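Local atomic coordinates of cytochrome c (Pseudomonas aeruginosa, PDB entry 6RTE), a protein that probably oxidises dihydro-heme d1 in the biosynthesis of heme d1, as a dehydrogenase that pairs a heme c domain with an eight-bladed beta-propeller. Residues V236-L244 / A267-T275. Sequence-based numbering, arbitrary orientation.
Sequences VGNYLPGNL and ASRVSAVYT
Arg269 lies over one face of the Tyr239 ring, and the two side chains show how an arginine can use its methylene groups and its charge on the same aromatic. Its CD stands 3.8 Å from the ring centroid and only 7° off the normal, a CH-pi contact over the middle of the face. The chain then bends at chi3, which carries the guanidinium outward from the ring centre; CZ remains 4.8 Å from the centroid in an off-centre cation-pi contact, the two planes 39° apart. A salt bridge from NH2 to Asp288 holds the far end of the arginine. The ring edge has a different neighbour: Val270 O lies in its plane, 3.3 Å from Tyr239 CD1, and this buried carbonyl oxygen has no hydrogen-bond partner in the model.

The contact joins two successive blades of the eight-bladed propeller. Segment 236-244 comes from the two middle strands of one four-stranded antiparallel sheet and the turn between them, whereas strand 270-276 is the first of the next, so residues 267-275 pack on the neighbouring blade. Between the two segments one backbone hydrogen bond forms, Val270 N to Asn238 O at 3.1 Å.

Beyond it the blades meet through aliphatic groups. Val270 points at the other blade with CG1 anti to its own nitrogen (chi1 174°), which sets CG1 against Gly237 CA at 3.7 Å and turns CG2 toward Asn243 O. Leu244 crosses Val270 at about a right angle, then slides past Val273, where its CD2 and Val273 CG1 are tightly packed at 3.4 Å. Behind this surface Asn238 ND2 donates to Asn243 OD1 (2.8 Å) in the acceptor's carbonyl plane and also to Ala218 O, while Asn238 OD1 bonds Thr222 OG1, so that three bonds fix the rotation of the amide.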
ATOM      1  N   VAL A 236       6.323   9.081   6.491  1.00 19.44           N
ATOM      2  CA  VAL A 236       6.242   8.752   5.071  1.00 19.33           C
ATOM      3  C   VAL A 236       7.575   8.159   4.629  1.00 19.98           C
ATOM      4  O   VAL A 236       8.634   8.760   4.865  1.00 18.65           O
ATOM      5  CB  VAL A 236       5.916   9.991   4.209  1.00 20.45           C
ATOM      6  CG1 VAL A 236       5.717   9.589   2.765  1.00 21.31           C
ATOM      7  CG2 VAL A 236       4.699  10.733   4.736  1.00 19.40           C
ATOM      8  N   GLY A 237       7.514   6.996   3.986  1.00 21.05           N
ATOM      9  CA  GLY A 237       8.697   6.330   3.468  1.00 22.59           C
ATOM     10  C   GLY A 237       8.843   6.554   1.979  1.00 22.75           C
ATOM     11  O   GLY A 237       8.010   6.102   1.188  1.00 23.24           O
ATOM     12  N   ASN A 238       9.931   7.231   1.595  1.00 22.69           N
ATOM     13  CA  ASN A 238      10.151   7.647   0.219  1.00 21.82           C
ATOM     14  C   ASN A 238      11.249   6.823  -0.446  1.00 21.19           C
ATOM     15  O   ASN A 238      12.264   6.481   0.180  1.00 20.24           O
ATOM     16  CB  ASN A 238      10.529   9.132   0.146  1.00 21.25           C
ATOM     17  CG  ASN A 238       9.358  10.060   0.407  1.00 22.82           C
ATOM     18  OD1 ASN A 238       8.211   9.738   0.103  1.00 24.72           O
ATOM     19  ND2 ASN A 238       9.645  11.233   0.967  1.00 23.31           N
ATOM     20  N   TYR A 239      11.025   6.494  -1.727  1.00 22.14           N
ATOM     21  CA  TYR A 239      12.085   6.045  -2.607  1.00 22.64           C
ATOM     22  C   TYR A 239      12.936   7.223  -3.079  1.00 23.89           C
ATOM     23  O   TYR A 239      14.163   7.130  -3.108  1.00 24.20           O
ATOM     24  CB  TYR A 239      11.504   5.329  -3.833  1.00 22.21           C
ATOM     25  CG  TYR A 239      11.635   3.835  -3.832  1.00 22.39           C
ATOM     26  CD1 TYR A 239      11.720   3.124  -2.645  1.00 25.41           C
ATOM     27  CD2 TYR A 239      11.672   3.130  -5.033  1.00 24.72           C
ATOM     28  CE1 TYR A 239      11.841   1.752  -2.639  1.00 30.37           C
ATOM     29  CE2 TYR A 239      11.789   1.752  -5.044  1.00 29.79           C
ATOM     30  CZ  TYR A 239      11.871   1.069  -3.834  1.00 34.04           C
ATOM     31  OH  TYR A 239      11.993  -0.299  -3.807  1.00 39.02           O
ATOM     32  N   LEU A 240      12.283   8.317  -3.474  1.00 24.08           N
ATOM     33  CA  LEU A 240      12.961   9.498  -3.996  1.00 23.51           C
ATOM     34  C   LEU A 240      12.354  10.759  -3.389  1.00 22.93           C
ATOM     35  O   LEU A 240      11.140  10.970  -3.501  1.00 21.38           O
ATOM     36  CB  LEU A 240      12.854   9.546  -5.518  1.00 25.13           C
ATOM     37  CG  LEU A 240      13.523  10.756  -6.183  1.00 25.71           C
ATOM     38  CD1 LEU A 240      15.038  10.615  -6.100  1.00 25.72           C
ATOM     39  CD2 LEU A 240      13.038  10.887  -7.620  1.00 27.59           C
ATOM     40  N   PRO A 241      13.142  11.590  -2.685  1.00 21.90           N
ATOM     41  CA  PRO A 241      14.499  11.302  -2.208  1.00 22.04           C
ATOM     42  C   PRO A 241      14.525  10.056  -1.318  1.00 21.33           C
ATOM     43  O   PRO A 241      13.463   9.577  -0.918  1.00 19.82           O
ATOM     44  CB  PRO A 241      14.870  12.556  -1.401  1.00 21.92           C
ATOM     45  CG  PRO A 241      13.959  13.641  -1.922  1.00 22.42           C
ATOM     46  CD  PRO A 241      12.687  12.938  -2.282  1.00 22.64           C
ATOM     47  N   GLY A 242      15.714   9.547  -1.007  1.00 22.69           N
ATOM     48  CA  GLY A 242      15.835   8.458  -0.062  1.00 23.67           C
ATOM     49  C   GLY A 242      15.728   8.962   1.363  1.00 21.99           C
ATOM     50  O   GLY A 242      16.737   9.302   1.992  1.00 21.03           O
ATOM     51  N   ASN A 243      14.510   9.051   1.885  1.00 21.38           N
ATOM     52  CA  ASN A 243      14.346   9.671   3.195  1.00 20.96           C
ATOM     53  C   ASN A 243      13.035   9.223   3.824  1.00 21.54           C
ATOM     54  O   ASN A 243      12.230   8.517   3.212  1.00 22.58           O
ATOM     55  CB  ASN A 243      14.422  11.200   3.103  1.00 21.28           C
ATOM     56  CG  ASN A 243      13.270  11.827   2.304  1.00 22.44           C
ATOM     57  OD1 ASN A 243      12.219  11.217   2.091  1.00 23.53           O
ATOM     58  ND2 ASN A 243      13.476  13.073   1.863  1.00 22.76           N
ATOM     59  N   LEU A 244      12.891   9.580   5.093  1.00 21.76           N
ATOM     60  CA  LEU A 244      11.628   9.554   5.811  1.00 21.14           C
ATOM     61  C   LEU A 244      11.175  10.988   6.009  1.00 22.09           C
ATOM     62  O   LEU A 244      11.993  11.879   6.278  1.00 23.72           O
ATOM     63  CB  LEU A 244      11.767   8.876   7.180  1.00 22.90           C
ATOM     64  CG  LEU A 244      12.227   7.411   7.184  1.00 23.10           C
ATOM     65  CD1 LEU A 244      12.808   7.065   8.548  1.00 23.51           C
ATOM     66  CD2 LEU A 244      11.069   6.482   6.843  1.00 23.37           C
ATOM     67  N   ALA A 267      23.674   6.207   1.332  1.00 27.00           N
ATOM     68  CA  ALA A 267      22.275   6.549   1.111  1.00 26.23           C
ATOM     69  C   ALA A 267      21.442   5.312   0.784  1.00 26.81           C
ATOM     70  O   ALA A 267      21.931   4.342   0.195  1.00 26.03           O
ATOM     71  CB  ALA A 267      22.154   7.549  -0.039  1.00 26.89           C
ATOM     72  N   SER A 268      20.162   5.363   1.150  1.00 26.74           N
ATOM     73  CA  SER A 268      19.260   4.260   0.863  1.00 26.50           C
ATOM     74  C   SER A 268      17.864   4.770   0.551  1.00 24.44           C
ATOM     75  O   SER A 268      17.431   5.808   1.062  1.00 23.30           O
ATOM     76  CB  SER A 268      19.183   3.278   2.042  1.00 26.23           C
ATOM     77  OG  SER A 268      18.271   2.229   1.782  1.00 25.85           O
ATOM     78  N   ARG A 269      17.155   4.006  -0.277  1.00 24.81           N
ATOM     79  CA  ARG A 269      15.716   4.136  -0.393  1.00 23.93           C
ATOM     80  C   ARG A 269      15.047   3.506   0.826  1.00 22.92           C
ATOM     81  O   ARG A 269      15.579   2.576   1.434  1.00 22.01           O
ATOM     82  CB  ARG A 269      15.220   3.445  -1.664  1.00 23.53           C
ATOM     83  CG  ARG A 269      15.769   4.030  -2.947  1.00 24.44           C
ATOM     84  CD  ARG A 269      15.461   3.136  -4.150  1.00 26.02           C
ATOM     85  NE  ARG A 269      16.228   1.889  -4.101  1.00 27.65           N
ATOM     86  CZ  ARG A 269      16.123   0.911  -4.992  1.00 30.42           C
ATOM     87  NH1 ARG A 269      15.294   1.031  -6.022  1.00 33.75           N
ATOM     88  NH2 ARG A 269      16.860  -0.180  -4.857  1.00 32.29           N
ATOM     89  N   VAL A 270      13.884   4.035   1.194  1.00 23.21           N
ATOM     90  CA  VAL A 270      13.053   3.415   2.221  1.00 23.40           C
ATOM     91  C   VAL A 270      12.107   2.456   1.520  1.00 23.00           C
ATOM     92  O   VAL A 270      11.368   2.858   0.620  1.00 23.83           O
ATOM     93  CB  VAL A 270      12.270   4.461   3.033  1.00 23.36           C
ATOM     94  CG1 VAL A 270      11.311   3.754   3.982  1.00 22.52           C
ATOM     95  CG2 VAL A 270      13.228   5.358   3.818  1.00 24.61           C
ATOM     96  N   SER A 271      12.115   1.188   1.939  1.00 23.44           N
ATOM     97  CA  SER A 271      11.216   0.225   1.331  1.00 25.34           C
ATOM     98  C   SER A 271       9.792   0.354   1.876  1.00 25.58           C
ATOM     99  O   SER A 271       8.826   0.351   1.104  1.00 24.64           O
ATOM    100  CB  SER A 271      11.736  -1.189   1.547  1.00 29.07           C
ATOM    101  OG  SER A 271      10.856  -2.092   0.904  1.00 33.14           O
ATOM    102  N   ALA A 272       9.645   0.461   3.196  1.00 25.25           N
ATOM    103  CA  ALA A 272       8.321   0.568   3.805  1.00 24.58           C
ATOM    104  C   ALA A 272       8.463   1.025   5.249  1.00 24.61           C
ATOM    105  O   ALA A 272       9.468   0.734   5.910  1.00 24.72           O
ATOM    106  CB  ALA A 272       7.576  -0.776   3.747  1.00 25.11           C
ATOM    107  N   VAL A 273       7.428   1.734   5.739  1.00 24.16           N
ATOM    108  CA  VAL A 273       7.333   2.149   7.130  1.00 25.66           C
ATOM    109  C   VAL A 273       6.143   1.434   7.756  1.00 23.40           C
ATOM    110  O   VAL A 273       5.135   1.180   7.094  1.00 23.85           O
ATOM    111  CB  VAL A 273       7.192   3.684   7.267  1.00 27.80           C
ATOM    112  CG1 VAL A 273       8.436   4.380   6.704  1.00 30.29           C
ATOM    113  CG2 VAL A 273       5.935   4.209   6.555  1.00 28.57           C
ATOM    114  N   TYR A 274       6.278   1.089   9.040  1.00 23.75           N
ATOM    115  CA  TYR A 274       5.247   0.374   9.779  1.00 24.62           C
ATOM    116  C   TYR A 274       5.141   0.953  11.186  1.00 24.00           C
ATOM    117  O   TYR A 274       6.098   1.514  11.720  1.00 25.43           O
ATOM    118  CB  TYR A 274       5.549  -1.125   9.892  1.00 27.91           C
ATOM    119  CG  TYR A 274       5.975  -1.806   8.601  1.00 32.74           C
ATOM    120  CD1 TYR A 274       7.316  -1.842   8.221  1.00 36.25           C
ATOM    121  CD2 TYR A 274       5.047  -2.413   7.777  1.00 34.71           C
ATOM    122  CE1 TYR A 274       7.718  -2.468   7.041  1.00 39.07           C
ATOM    123  CE2 TYR A 274       5.433  -3.042   6.593  1.00 37.20           C
ATOM    124  CZ  TYR A 274       6.768  -3.069   6.235  1.00 39.68           C
ATOM    125  OH  TYR A 274       7.156  -3.691   5.067  1.00 41.92           O
ATOM    126  N   THR A 275       3.965   0.784  11.788  1.00 22.46           N
ATOM    127  CA  THR A 275       3.735   1.131  13.185  1.00 22.74           C
ATOM    128  C   THR A 275       3.724  -0.135  14.023  1.00 23.24           C
ATOM    129  O   THR A 275       3.155  -1.152  13.618  1.00 24.86           O
ATOM    130  CB  THR A 275       2.415   1.880  13.347  1.00 23.05           C
ATOM    131  OG1 THR A 275       2.445   3.056  12.526  1.00 24.62           O
ATOM    132  CG2 THR A 275       2.154   2.281  14.850  1.00 21.26           C
TER